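Local coordinates for putative polysaccharide biosynthesis protein with aminopeptidase-like domain (Clostridium acetobutylicum, PDB 3K9T) that binds one zinc ion per subunit, probably acts in the biosynthesis of modified polysaccharides and is not expected to be a peptidase despite its aminopeptidase-like domain, at residues D75-N80 against E155-S160; E179-L184 against K243-G248; A202-I207 against F222-E227; G255-K260 against Y333-G338; I350-N355 against M414-I419. All coordinates share one frame; numbering follows the deposited sequence.

Contact 1: residues D75-N80 against E155-S160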
# COMPACT_ATOMS: atom_id res chain seq x y z
N ASP A 75 -17.72 -5.60 55.29
CA ASP A 75 -17.00 -6.82 55.58
C ASP A 75 -17.67 -7.93 54.81
O ASP A 75 -18.81 -7.79 54.38
CB ASP A 75 -17.04 -7.11 57.09
CG ASP A 75 -15.92 -8.04 57.59
OD1 ASP A 75 -15.01 -8.41 56.83
OD2 ASP A 75 -15.94 -8.38 58.79
N ALA A 76 -16.93 -9.02 54.63
CA ALA A 76 -17.45 -10.23 54.01
C ALA A 76 -16.56 -11.38 54.47
O ALA A 76 -15.35 -11.20 54.62
CB ALA A 76 -17.44 -10.12 52.52
N TYR A 77 -17.18 -12.54 54.72
CA TYR A 77 -16.43 -13.74 55.10
C TYR A 77 -17.28 -15.01 55.05
O TYR A 77 -18.51 -14.95 55.13
CB TYR A 77 -15.79 -13.61 56.50
CG TYR A 77 -16.73 -13.15 57.62
CD1 TYR A 77 -17.45 -14.06 58.38
CD2 TYR A 77 -16.84 -11.79 57.93
CE1 TYR A 77 -18.30 -13.62 59.41
CE2 TYR A 77 -17.66 -11.36 58.95
CZ TYR A 77 -18.39 -12.27 59.69
OH TYR A 77 -19.20 -11.78 60.70
N VAL A 78 -16.58 -16.14 54.86
CA VAL A 78 -17.13 -17.48 55.01
C VAL A 78 -16.38 -18.05 56.21
O VAL A 78 -15.15 -18.12 56.22
CB VAL A 78 -16.90 -18.38 53.78
CG1 VAL A 78 -17.33 -19.82 54.10
CG2 VAL A 78 -17.62 -17.83 52.53
N ARG A 79 -17.11 -18.44 57.24
CA ARG A 79 -16.50 -18.91 58.48
C ARG A 79 -16.92 -20.35 58.74
O ARG A 79 -18.07 -20.70 58.52
CB ARG A 79 -16.98 -18.03 59.60
CG ARG A 79 -16.24 -18.18 60.88
CD ARG A 79 -16.97 -17.42 61.96
NE ARG A 79 -16.36 -16.13 62.28
CZ ARG A 79 -17.03 -15.02 62.57
NH1 ARG A 79 -18.36 -14.97 62.50
NH2 ARG A 79 -16.35 -13.91 62.88
N ASN A 80 -16.00 -21.20 59.20
CA ASN A 80 -16.34 -22.60 59.50
C ASN A 80 -16.79 -22.75 60.97
O ASN A 80 -16.71 -21.79 61.75
CB ASN A 80 -15.20 -23.55 59.12
CG ASN A 80 -13.97 -23.42 60.02
OD1 ASN A 80 -14.05 -22.89 61.13
ND2 ASN A 80 -12.83 -23.89 59.53
N GLU A 155 -20.83 -20.20 58.23
CA GLU A 155 -21.47 -18.90 58.34
C GLU A 155 -20.98 -18.08 57.14
O GLU A 155 -19.77 -17.98 56.89
CB GLU A 155 -21.06 -18.19 59.64
CG GLU A 155 -22.00 -17.04 60.04
CD GLU A 155 -21.46 -16.16 61.16
OE1 GLU A 155 -20.33 -16.38 61.62
OE2 GLU A 155 -22.16 -15.22 61.56
N VAL A 156 -21.93 -17.54 56.38
CA VAL A 156 -21.66 -16.78 55.18
C VAL A 156 -22.18 -15.37 55.37
O VAL A 156 -23.39 -15.16 55.49
CB VAL A 156 -22.34 -17.41 53.97
CG1 VAL A 156 -22.03 -16.61 52.69
CG2 VAL A 156 -21.92 -18.88 53.85
N VAL A 157 -21.25 -14.42 55.40
CA VAL A 157 -21.57 -13.03 55.63
C VAL A 157 -20.98 -12.14 54.53
O VAL A 157 -19.78 -12.17 54.27
CB VAL A 157 -20.97 -12.55 56.99
CG1 VAL A 157 -21.19 -11.06 57.16
CG2 VAL A 157 -21.56 -13.31 58.15
N ILE A 158 -21.86 -11.39 53.87
CA ILE A 158 -21.46 -10.27 53.03
C ILE A 158 -22.23 -9.06 53.57
O ILE A 158 -23.44 -8.94 53.33
CB ILE A 158 -21.79 -10.44 51.52
CG1 ILE A 158 -21.07 -11.65 50.91
CG2 ILE A 158 -21.41 -9.18 50.77
CD1 ILE A 158 -21.56 -12.01 49.47
N ASP A 159 -21.53 -8.20 54.30
CA ASP A 159 -22.11 -7.00 54.89
C ASP A 159 -21.97 -5.85 53.91
O ASP A 159 -21.03 -5.05 54.00
CB ASP A 159 -21.41 -6.66 56.22
CG ASP A 159 -22.08 -5.53 56.97
OD1 ASP A 159 -23.20 -5.13 56.57
OD2 ASP A 159 -21.48 -5.03 57.96
N SER A 160 -22.93 -5.77 52.99
CA SER A 160 -22.91 -4.77 51.92
C SER A 160 -24.22 -4.01 51.87
O SER A 160 -25.15 -4.34 52.59
CB SER A 160 -22.68 -5.48 50.57
OG SER A 160 -23.67 -6.47 50.33
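Y77 holds CG between its backbone N and carbonyl carbon (chi1 51°), which stands the ring upright beside V157. R79 and E155 both place CG anti to the backbone N; their chains lie side by side and point the same way. These residues lie on neighbouring antiparallel strands, 70-79 and 153-163, in the four-stranded sheet of the insert region. Y77 and V157 form a hydrogen-bonded pair. Y77 N donates to V157 O at 2.7 Å, and V157 N returns a bond to Y77 O at 2.8 Å. R79 and E155 form another such pair. V157 covers one face of the Y77 ring: its CB sits 3.8 Å from the ring centroid in a CH-pi contact, and its CG2 comes within 3.5 Å of CE1 of Y77. K85, from the next strand, makes a cation-pi contact with the same ring. The opposite face of the sheet carries A76, V78, V156 and I158. All four are buried, and F139 packs against each of them. The two faces thus differ in kind: one apolar and covered, the other partly exposed, with the Y77 ring and the charged groups of D75, R79, E155 and D159. On that second face R79 NH1 meets E155 OE1 at 2.6 Å in a salt bridge, on the syn side of the carboxylate and 23° out of its plane.

Contact 2: residues E179-L184 against K243-G248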
# COMPACT_ATOMS: atom_id res chain seq x y z
N GLU A 179 -8.42 26.76 23.40
CA GLU A 179 -9.50 25.91 23.88
C GLU A 179 -9.43 24.49 23.33
O GLU A 179 -10.08 23.59 23.85
CB GLU A 179 -10.86 26.46 23.47
CG GLU A 179 -11.30 27.70 24.24
CD GLU A 179 -12.73 28.18 23.90
OE1 GLU A 179 -13.68 27.35 23.91
OE2 GLU A 179 -12.87 29.41 23.65
N GLU A 180 -8.69 24.29 22.25
CA GLU A 180 -8.58 22.95 21.71
C GLU A 180 -7.97 22.10 22.79
O GLU A 180 -7.06 22.53 23.50
CB GLU A 180 -7.75 22.92 20.45
CG GLU A 180 -8.52 23.43 19.28
CD GLU A 180 -7.61 24.00 18.23
OE1 GLU A 180 -6.87 23.21 17.58
OE2 GLU A 180 -7.65 25.25 18.10
N GLU A 181 -8.48 20.90 22.91
CA GLU A 181 -8.31 20.15 24.10
C GLU A 181 -7.77 18.76 23.82
O GLU A 181 -8.16 18.12 22.84
CB GLU A 181 -9.69 20.06 24.73
CG GLU A 181 -9.72 19.64 26.14
CD GLU A 181 -11.13 19.66 26.69
OE1 GLU A 181 -11.76 20.74 26.70
OE2 GLU A 181 -11.58 18.60 27.15
N ILE A 182 -6.85 18.33 24.67
CA ILE A 182 -6.35 16.96 24.64
C ILE A 182 -6.99 16.30 25.89
O ILE A 182 -6.92 16.88 26.99
CB ILE A 182 -4.81 16.92 24.71
CG1 ILE A 182 -4.17 17.78 23.61
CG2 ILE A 182 -4.30 15.48 24.78
CD1 ILE A 182 -4.47 17.40 22.16
N LEU A 183 -7.62 15.13 25.71
CA LEU A 183 -8.34 14.40 26.75
C LEU A 183 -7.56 13.15 27.17
O LEU A 183 -7.17 12.33 26.33
CB LEU A 183 -9.73 13.99 26.24
CG LEU A 183 -10.71 13.22 27.18
CD1 LEU A 183 -11.25 14.07 28.42
CD2 LEU A 183 -11.85 12.62 26.37
N LEU A 184 -7.31 12.99 28.47
CA LEU A 184 -6.61 11.83 28.97
C LEU A 184 -7.51 11.23 30.02
O LEU A 184 -7.79 11.89 31.00
CB LEU A 184 -5.26 12.24 29.56
CG LEU A 184 -4.32 12.85 28.51
CD1 LEU A 184 -3.15 13.48 29.16
CD2 LEU A 184 -3.84 11.77 27.56
N LYS A 243 -16.83 19.40 20.79
CA LYS A 243 -16.27 20.08 19.60
C LYS A 243 -14.79 20.54 19.78
O LYS A 243 -14.10 20.71 18.81
CB LYS A 243 -17.17 21.27 19.19
CG LYS A 243 -17.25 22.39 20.24
CD LYS A 243 -18.32 23.42 19.89
CE LYS A 243 -18.35 24.56 20.90
NZ LYS A 243 -16.99 25.21 20.99
N ASN A 244 -14.33 20.75 20.99
CA ASN A 244 -12.95 21.16 21.23
C ASN A 244 -11.97 20.02 21.43
O ASN A 244 -10.78 20.27 21.44
CB ASN A 244 -12.85 22.01 22.49
CG ASN A 244 -13.65 23.30 22.41
OD1 ASN A 244 -13.78 23.90 21.35
ND2 ASN A 244 -14.14 23.76 23.56
N ILE A 245 -12.42 18.79 21.65
CA ILE A 245 -11.48 17.70 21.93
C ILE A 245 -10.81 17.23 20.63
O ILE A 245 -11.41 16.57 19.78
CB ILE A 245 -12.16 16.56 22.67
CG1 ILE A 245 -12.70 17.10 24.00
CG2 ILE A 245 -11.18 15.41 22.87
CD1 ILE A 245 -13.78 16.21 24.62
N LYS A 246 -9.55 17.61 20.47
CA LYS A 246 -8.83 17.40 19.22
C LYS A 246 -8.34 15.97 19.18
O LYS A 246 -8.31 15.37 18.15
CB LYS A 246 -7.64 18.38 19.12
CG LYS A 246 -7.28 18.89 17.70
CD LYS A 246 -5.71 19.15 17.50
CE LYS A 246 -5.27 20.41 16.68
NZ LYS A 246 -6.10 20.85 15.52
N MSE A 247 -7.96 15.44 20.33
CA MSE A 247 -7.41 14.11 20.43
C MSE A 247 -7.46 13.61 21.89
O MSE A 247 -7.73 14.36 22.82
CB MSE A 247 -5.99 14.06 19.84
CG MSE A 247 -4.93 15.02 20.40
SE MSE A 247 -3.33 15.01 19.28
CE MSE A 247 -3.31 16.78 18.50
N GLY A 248 -7.25 12.32 22.08
CA GLY A 248 -7.30 11.77 23.42
C GLY A 248 -6.65 10.42 23.55
O GLY A 248 -6.43 9.76 22.56
O HOH W 1 -14.08 21.53 25.51
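Strands 181-187 and 245-250 run parallel, their short segments inclined by 34°, and between the pairs E181-I245 and I182-M247 the register shifts by one, a beta bulge with K246 as the extra residue. Both backbone polar atoms of E181 are bonded across the contact: E181 N donates to N244 O at 2.8 Å, and E181 O accepts from K246 N at 2.8 Å. Past the bulge, L183 N donates to M247 O at 3.0 Å. The side chains of E181, I245 and L183 share one face of the sheet. I245 CG2 packs against L183 CB at 3.9 Å. E181 holds CG anti to its backbone N (chi1 -165°) with the chain extended, which carries OE2 to 3.7 Å from I245 CG1 and OE1 to a water that accepts from N244 ND2. On the other face I182 and M247, a selenomethionine, lie side by side, covered by I353 of helix 336-355. Before the strands start, E180 OE1 forms a weak salt bridge with K246 NZ at 3.2 Å. E181 OE2 makes a salt bridge with R221 NE of the adjoining strand. An arginine and a water thus share this buried carboxylate, which probably keeps it ionised.

Contact 3: residues A202-I207 against F222-E227. With IMD (imidazole), chain E.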
# COMPACT_ATOMS: atom_id res chain seq x y z
N ALA A 202 -2.60 6.10 38.64
CA ALA A 202 -1.39 6.77 39.16
C ALA A 202 -0.64 7.50 38.07
O ALA A 202 -0.13 8.60 38.32
CB ALA A 202 -0.48 5.83 39.93
N LEU A 203 -0.60 6.94 36.84
CA LEU A 203 0.14 7.60 35.74
C LEU A 203 -0.46 8.96 35.37
O LEU A 203 0.23 9.95 35.29
CB LEU A 203 0.24 6.70 34.51
CG LEU A 203 0.74 7.36 33.22
CD1 LEU A 203 2.17 7.62 33.41
CD2 LEU A 203 0.52 6.54 31.94
N ILE A 204 -1.75 8.96 35.08
CA ILE A 204 -2.47 10.16 34.65
C ILE A 204 -2.35 11.22 35.76
O ILE A 204 -2.19 12.39 35.47
CB ILE A 204 -3.94 9.73 34.30
CG1 ILE A 204 -3.95 8.94 32.99
CG2 ILE A 204 -4.87 10.81 34.15
CD1 ILE A 204 -3.32 9.63 31.90
N THR A 205 -2.35 10.79 37.03
CA THR A 205 -2.19 11.72 38.13
C THR A 205 -0.87 12.49 38.00
O THR A 205 -0.84 13.73 38.03
CB THR A 205 -2.34 11.03 39.49
OG1 THR A 205 -3.70 10.56 39.57
CG2 THR A 205 -2.06 12.00 40.67
N PHE A 206 0.21 11.74 37.76
CA PHE A 206 1.52 12.35 37.60
C PHE A 206 1.72 13.13 36.29
O PHE A 206 2.48 14.08 36.27
CB PHE A 206 2.63 11.33 37.88
CG PHE A 206 2.91 11.17 39.35
CD1 PHE A 206 2.07 10.41 40.15
CD2 PHE A 206 3.96 11.84 39.94
CE1 PHE A 206 2.30 10.30 41.51
CE2 PHE A 206 4.21 11.72 41.29
CZ PHE A 206 3.39 10.94 42.08
N ILE A 207 1.04 12.75 35.23
CA ILE A 207 1.09 13.53 34.01
C ILE A 207 0.43 14.87 34.32
O ILE A 207 1.03 15.89 34.05
CB ILE A 207 0.41 12.84 32.82
CG1 ILE A 207 1.28 11.65 32.40
CG2 ILE A 207 0.25 13.84 31.64
CD1 ILE A 207 0.50 10.64 31.64
N PHE A 222 -8.41 15.83 32.32
CA PHE A 222 -8.09 14.51 32.83
C PHE A 222 -9.33 13.97 33.52
O PHE A 222 -9.78 14.54 34.48
CB PHE A 222 -6.97 14.61 33.82
CG PHE A 222 -5.75 15.23 33.30
CD1 PHE A 222 -5.65 16.62 33.21
CD2 PHE A 222 -4.66 14.45 32.94
CE1 PHE A 222 -4.48 17.23 32.74
CE2 PHE A 222 -3.49 15.04 32.47
CZ PHE A 222 -3.40 16.45 32.36
N LEU A 223 -9.86 12.85 33.02
CA LEU A 223 -11.09 12.25 33.54
C LEU A 223 -10.76 10.98 34.30
O LEU A 223 -10.09 10.09 33.79
CB LEU A 223 -12.03 11.93 32.38
CG LEU A 223 -13.37 11.36 32.80
CD1 LEU A 223 -14.16 12.40 33.59
CD2 LEU A 223 -14.11 10.91 31.56
N PHE A 224 -11.21 10.92 35.56
CA PHE A 224 -11.13 9.72 36.39
C PHE A 224 -12.58 9.26 36.70
O PHE A 224 -13.29 9.87 37.49
CB PHE A 224 -10.42 9.99 37.69
CG PHE A 224 -9.03 10.50 37.55
CD1 PHE A 224 -8.78 11.84 37.29
CD2 PHE A 224 -7.96 9.66 37.81
CE1 PHE A 224 -7.47 12.31 37.23
CE2 PHE A 224 -6.65 10.14 37.76
CZ PHE A 224 -6.41 11.46 37.47
N ALA A 225 -12.99 8.15 36.09
CA ALA A 225 -14.39 7.74 36.12
C ALA A 225 -14.47 6.24 36.01
O ALA A 225 -13.56 5.62 35.43
CB ALA A 225 -15.12 8.38 34.98
N PRO A 226 -15.55 5.63 36.56
CA PRO A 226 -15.68 4.18 36.35
C PRO A 226 -15.75 3.84 34.88
O PRO A 226 -16.35 4.61 34.12
CB PRO A 226 -17.05 3.85 37.00
CG PRO A 226 -17.78 5.16 37.10
CD PRO A 226 -16.68 6.17 37.33
N GLU A 227 -15.21 2.69 34.49
CA GLU A 227 -15.27 2.30 33.09
C GLU A 227 -16.71 2.18 32.56
O GLU A 227 -17.63 1.80 33.27
CB GLU A 227 -14.50 1.01 32.80
CG GLU A 227 -14.23 0.82 31.28
CD GLU A 227 -13.43 -0.43 30.96
OE1 GLU A 227 -13.87 -1.51 31.37
OE2 GLU A 227 -12.39 -0.35 30.27
N1 IMD E . -11.23 -2.71 30.50
C2 IMD E . -11.09 -2.77 31.85
N3 IMD E . -10.60 -3.97 32.16
C4 IMD E . -10.41 -4.67 31.02
C5 IMD E . -10.81 -3.86 29.97
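The F222 ring takes two methyl groups of the helix at its edge, near the ring plane: I204 CG2 lies 3.8 Å from F222 CD2, and I207 CG2 lies 4.0 Å from F222 CE2. The F224 ring meets the helix obliquely. F224 CZ is 3.7 Å from I204 CG2, and T205 OG1 approaches F224 CE2 to 3.5 Å. One methyl, I204 CG2, therefore serves both rings. With I204 chi1 at -72°, CG1 is anti to the carbonyl carbon and CG2 anti to the backbone N, which turns CG2 to the strand. T205 OG1 hydrogen-bonds to V201 O, so this buried hydroxyl is satisfied within its own helix. In the loop after the strand, E227 OE2 is hydrogen-bonded to S297 OG and accepts from an imidazole, probably from the crystallisation liquor. The contact belongs to a beta-alpha-beta unit, strand 181-187, helix 194-211 and strand 219-225. L184 of the first strand packs against both I204 and F222, and helices 12-26 and 336-355 flank other sides of the helix.

Contact 4: residues G255-K260 against Y333-G338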
# COMPACT_ATOMS: atom_id res chain seq x y z
N GLY A 255 1.87 -0.34 33.68
CA GLY A 255 2.83 -0.54 34.76
C GLY A 255 3.72 -1.77 34.81
O GLY A 255 4.66 -1.82 35.64
N ASP A 256 3.46 -2.77 33.98
CA ASP A 256 4.25 -3.99 33.98
C ASP A 256 5.56 -3.92 33.22
O ASP A 256 5.86 -2.90 32.58
CB ASP A 256 3.42 -5.15 33.45
CG ASP A 256 3.10 -5.02 31.98
OD1 ASP A 256 2.16 -4.25 31.61
OD2 ASP A 256 3.76 -5.76 31.21
N ALA A 257 6.34 -5.02 33.29
CA ALA A 257 7.67 -5.07 32.68
C ALA A 257 7.68 -5.25 31.16
O ALA A 257 8.73 -5.19 30.53
CB ALA A 257 8.55 -6.16 33.35
N GLY A 258 6.52 -5.46 30.55
CA GLY A 258 6.46 -5.71 29.11
C GLY A 258 6.65 -4.52 28.18
O GLY A 258 6.82 -3.40 28.62
N ILE A 259 6.56 -4.78 26.88
CA ILE A 259 6.75 -3.73 25.89
C ILE A 259 5.48 -2.83 25.82
O ILE A 259 4.41 -3.23 26.28
CB ILE A 259 7.12 -4.32 24.47
CG1 ILE A 259 5.99 -5.16 23.90
CG2 ILE A 259 8.45 -5.15 24.50
CD1 ILE A 259 5.98 -5.23 22.32
N LYS A 260 5.62 -1.64 25.24
CA LYS A 260 4.49 -0.72 25.02
C LYS A 260 3.61 -1.19 23.87
O LYS A 260 4.08 -1.80 22.90
CB LYS A 260 4.99 0.71 24.74
CG LYS A 260 5.70 1.40 25.96
CD LYS A 260 6.27 2.76 25.60
CE LYS A 260 7.54 2.64 24.79
NZ LYS A 260 8.63 2.03 25.57
N TYR A 333 3.79 -7.13 40.53
CA TYR A 333 3.63 -7.15 39.07
C TYR A 333 3.93 -5.77 38.46
O TYR A 333 4.29 -5.68 37.28
CB TYR A 333 2.23 -7.68 38.68
CG TYR A 333 1.97 -7.77 37.21
CD1 TYR A 333 2.79 -8.53 36.37
CD2 TYR A 333 0.93 -7.04 36.61
CE1 TYR A 333 2.56 -8.58 34.97
CE2 TYR A 333 0.69 -7.10 35.24
CZ TYR A 333 1.50 -7.88 34.43
OH TYR A 333 1.27 -7.93 33.08
N MSE A 334 3.78 -4.72 39.26
CA MSE A 334 4.22 -3.39 38.89
C MSE A 334 5.78 -3.38 38.82
O MSE A 334 6.47 -3.98 39.63
CB MSE A 334 3.77 -2.37 39.95
CG MSE A 334 2.26 -2.22 40.11
SE MSE A 334 1.57 -1.62 38.39
CE MSE A 334 1.21 -3.28 37.41
N ASN A 335 6.31 -2.70 37.82
CA ASN A 335 7.73 -2.55 37.59
C ASN A 335 8.05 -1.05 37.51
O ASN A 335 7.45 -0.34 36.72
CB ASN A 335 8.07 -3.24 36.27
CG ASN A 335 9.49 -3.10 35.91
OD1 ASN A 335 9.93 -2.06 35.39
ND2 ASN A 335 10.24 -4.15 36.17
N LYS A 336 9.00 -0.56 38.31
CA LYS A 336 9.26 0.89 38.38
C LYS A 336 9.73 1.49 37.07
O LYS A 336 9.33 2.61 36.71
CB LYS A 336 10.21 1.24 39.52
CG LYS A 336 9.49 1.09 40.87
CD LYS A 336 10.35 1.44 42.07
CE LYS A 336 9.51 1.37 43.33
NZ LYS A 336 10.30 1.34 44.59
N ASP A 337 10.54 0.73 36.36
CA ASP A 337 11.09 1.15 35.07
C ASP A 337 10.02 1.17 34.02
O ASP A 337 10.07 1.99 33.09
CB ASP A 337 12.23 0.23 34.66
CG ASP A 337 13.45 0.36 35.60
OD1 ASP A 337 13.79 1.50 35.98
OD2 ASP A 337 14.06 -0.67 35.96
N GLY A 338 9.04 0.29 34.18
CA GLY A 338 7.88 0.24 33.30
C GLY A 338 7.02 1.47 33.48
O GLY A 338 6.64 2.14 32.53
O HOH W 2 5.81 -6.86 35.40
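G255 opens the contact through its backbone: its O accepts from N335 N at 2.9 Å, in a nearly straight bond (N-H...O angle 164°). The selenium of M334, a selenomethionine, lies 4.0 Å from G255 CA. D256 follows with its CB over one face of the Y333 ring, 3.9 Å from the centroid, a CH-pi contact. Its carboxylate lies almost parallel to the ring plane. D256 CG sits between the backbone N and the carbonyl carbon (chi1 68°), which brings OD2 back to G258 N. D256 OD2 accepts from G258 N at 2.9 Å and closes an Asx turn; S317 OG also bonds to OD2, and N195 ND2 bonds to OD1. A257 touches N335 with its CB, 3.9 Å from ND2. A257 N donates to a water that in turn donates to Y333 O, bridging the two segments. Across the contact, N335 is the N-cap of helix 336-355. N335 OD1 takes the G338 N-H at 2.8 Å, on a lone pair in the carbonyl plane. N195, whose OD1 also accepts from G255 N, immediately precedes the zinc ligand D196. The polar bonds thus tie this loop both to a capped helix start and to the chain beside the zinc site, probably fixing how the D256 carboxylate is turned.

Contact 5: residues I350-N355 against M414-I419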
# COMPACT_ATOMS: atom_id res chain seq x y z
N ILE A 350 3.14 14.25 24.56
CA ILE A 350 2.59 15.58 24.85
C ILE A 350 3.51 16.64 24.31
O ILE A 350 3.04 17.59 23.69
CB ILE A 350 2.28 15.79 26.36
CG1 ILE A 350 1.06 14.94 26.77
CG2 ILE A 350 2.03 17.26 26.64
CD1 ILE A 350 0.76 14.82 28.31
N TYR A 351 4.81 16.48 24.52
CA TYR A 351 5.80 17.36 23.89
C TYR A 351 5.58 17.42 22.37
O TYR A 351 5.65 18.48 21.79
CB TYR A 351 7.23 16.89 24.20
CG TYR A 351 8.34 17.67 23.50
CD1 TYR A 351 8.69 17.40 22.16
CD2 TYR A 351 9.05 18.65 24.17
CE1 TYR A 351 9.71 18.11 21.54
CE2 TYR A 351 10.08 19.36 23.54
CZ TYR A 351 10.41 19.08 22.24
OH TYR A 351 11.42 19.79 21.62
N THR A 352 5.31 16.28 21.73
CA THR A 352 5.11 16.26 20.27
C THR A 352 3.82 17.00 19.86
O THR A 352 3.78 17.79 18.92
CB THR A 352 5.16 14.81 19.72
OG1 THR A 352 6.35 14.16 20.17
CG2 THR A 352 5.14 14.79 18.20
N ILE A 353 2.75 16.73 20.60
CA ILE A 353 1.48 17.38 20.37
C ILE A 353 1.66 18.88 20.41
O ILE A 353 1.18 19.58 19.54
CB ILE A 353 0.45 16.99 21.45
CG1 ILE A 353 0.00 15.55 21.28
CG2 ILE A 353 -0.78 17.94 21.44
CD1 ILE A 353 -0.72 15.03 22.53
N GLU A 354 2.35 19.35 21.43
CA GLU A 354 2.51 20.78 21.66
C GLU A 354 3.39 21.49 20.63
O GLU A 354 3.09 22.59 20.22
CB GLU A 354 3.13 20.96 23.04
CG GLU A 354 2.18 20.72 24.17
CD GLU A 354 1.30 21.90 24.43
OE1 GLU A 354 1.84 23.02 24.50
OE2 GLU A 354 0.06 21.71 24.58
N ASN A 355 4.48 20.83 20.22
CA ASN A 355 5.44 21.40 19.27
C ASN A 355 5.26 21.04 17.80
O ASN A 355 6.16 21.32 17.00
CB ASN A 355 6.87 21.04 19.70
CG ASN A 355 7.27 21.69 21.02
OD1 ASN A 355 7.24 22.90 21.14
ND2 ASN A 355 7.64 20.87 22.01
N MSE A 414 13.17 10.88 9.98
CA MSE A 414 13.95 11.33 11.12
C MSE A 414 13.07 11.44 12.35
O MSE A 414 11.85 11.57 12.27
CB MSE A 414 14.68 12.65 10.83
CG MSE A 414 15.66 12.62 9.67
SE MSE A 414 16.38 14.37 9.40
CE MSE A 414 17.91 14.02 8.31
N GLU A 415 13.73 11.38 13.49
CA GLU A 415 13.12 11.58 14.76
C GLU A 415 12.53 13.00 14.92
O GLU A 415 13.09 13.99 14.44
CB GLU A 415 14.16 11.30 15.83
CG GLU A 415 13.58 11.04 17.17
CD GLU A 415 13.75 12.19 18.06
OE1 GLU A 415 14.91 12.61 18.16
OE2 GLU A 415 12.73 12.64 18.65
N PHE A 416 11.41 13.09 15.62
CA PHE A 416 10.68 14.33 15.71
C PHE A 416 11.49 15.48 16.31
O PHE A 416 11.53 16.56 15.75
CB PHE A 416 9.36 14.15 16.46
CG PHE A 416 8.55 15.44 16.58
CD1 PHE A 416 7.73 15.86 15.56
CD2 PHE A 416 8.66 16.25 17.69
CE1 PHE A 416 7.03 17.04 15.67
CE2 PHE A 416 7.98 17.43 17.80
CZ PHE A 416 7.17 17.83 16.80
N ARG A 417 12.14 15.26 17.45
CA ARG A 417 12.92 16.35 18.04
C ARG A 417 14.01 16.90 17.12
O ARG A 417 14.33 18.07 17.18
CB ARG A 417 13.52 15.94 19.36
CG ARG A 417 12.48 15.75 20.44
CD ARG A 417 13.04 16.13 21.77
NE ARG A 417 12.14 15.79 22.86
CZ ARG A 417 12.10 16.44 24.02
NH1 ARG A 417 12.89 17.51 24.24
NH2 ARG A 417 11.26 16.04 24.97
N ARG A 418 14.59 16.06 16.28
CA ARG A 418 15.61 16.51 15.33
C ARG A 418 15.06 17.56 14.35
O ARG A 418 15.69 18.58 14.04
CB ARG A 418 16.09 15.32 14.54
CG ARG A 418 17.43 15.49 13.99
CD ARG A 418 17.91 14.20 13.40
NE ARG A 418 18.94 14.53 12.45
CZ ARG A 418 19.34 13.74 11.48
NH1 ARG A 418 18.77 12.56 11.31
NH2 ARG A 418 20.32 14.16 10.66
N ILE A 419 13.86 17.27 13.88
CA ILE A 419 13.15 18.17 13.01
C ILE A 419 12.79 19.44 13.77
O ILE A 419 12.97 20.52 13.25
CB ILE A 419 11.92 17.46 12.43
CG1 ILE A 419 12.38 16.23 11.61
CG2 ILE A 419 11.09 18.43 11.64
CD1 ILE A 419 13.44 16.51 10.57
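A cation-pi stack and a ring packed on a helix join the end of helix 336-355, in the aminopeptidase-like domain, to the start of helix 416-428 in the permutated winged helix-turn-helix domain. The guanidinium of R417 lies flat on the Y351 ring, with centres 3.5 Å apart and planes at 7°. R417 NH1 is 3.4 Å from Y351 CE2. The opposite face of this ring is covered by N355 ND2 of its own helix, so Y351 is sandwiched between an amide and a guanidinium. R417 has further partners: NE makes a salt bridge with E348, and NH1 bonds to N6 and Y421. Together these bonds probably fix the rotation of the group on the ring. The Y351 hydroxyl bonds to E3. N6 and E3 bring the N-terminal part of the chain to the same junction. At the start of the second helix, E415 is the N-cap, and its OE2 accepts from R417 N at 2.9 Å. F416 puts CG anti to its backbone N (chi1 -180°), and its ring reaches the first helix. Y351 CE1 and N355 O sit at the ring's edge, the oxygen 3.6 Å from F416 CZ. Over one face, T352 CG2 stands almost exactly above the centre, 3.6 Å from the F416 centroid and 2° off the ring normal.

Contact 1 stands apart in the insert region, its centre about 33 Å from that of contact 3 and about 55 Å from that of contact 5. Contacts 2 and 3 share the mixed sheet, where strands 181-187 and 219-225 are neighbours, joined by a probable hydrogen bond between L184 O and L223 N at 3.0 Å. Along the chain contact 3 is nested inside the loop that contact 2 closes. Contact 1 comes before both, and contacts 4 and 5 follow. Helix 336-355 links the last two: it starts at contact 4 and ends at contact 5. Its I353 touches contact 2, and its I350 touches L184 of contact 2 and I207 of contact 3. The helix therefore connects the aminopeptidase-like core with the winged helix-turn-helix domain.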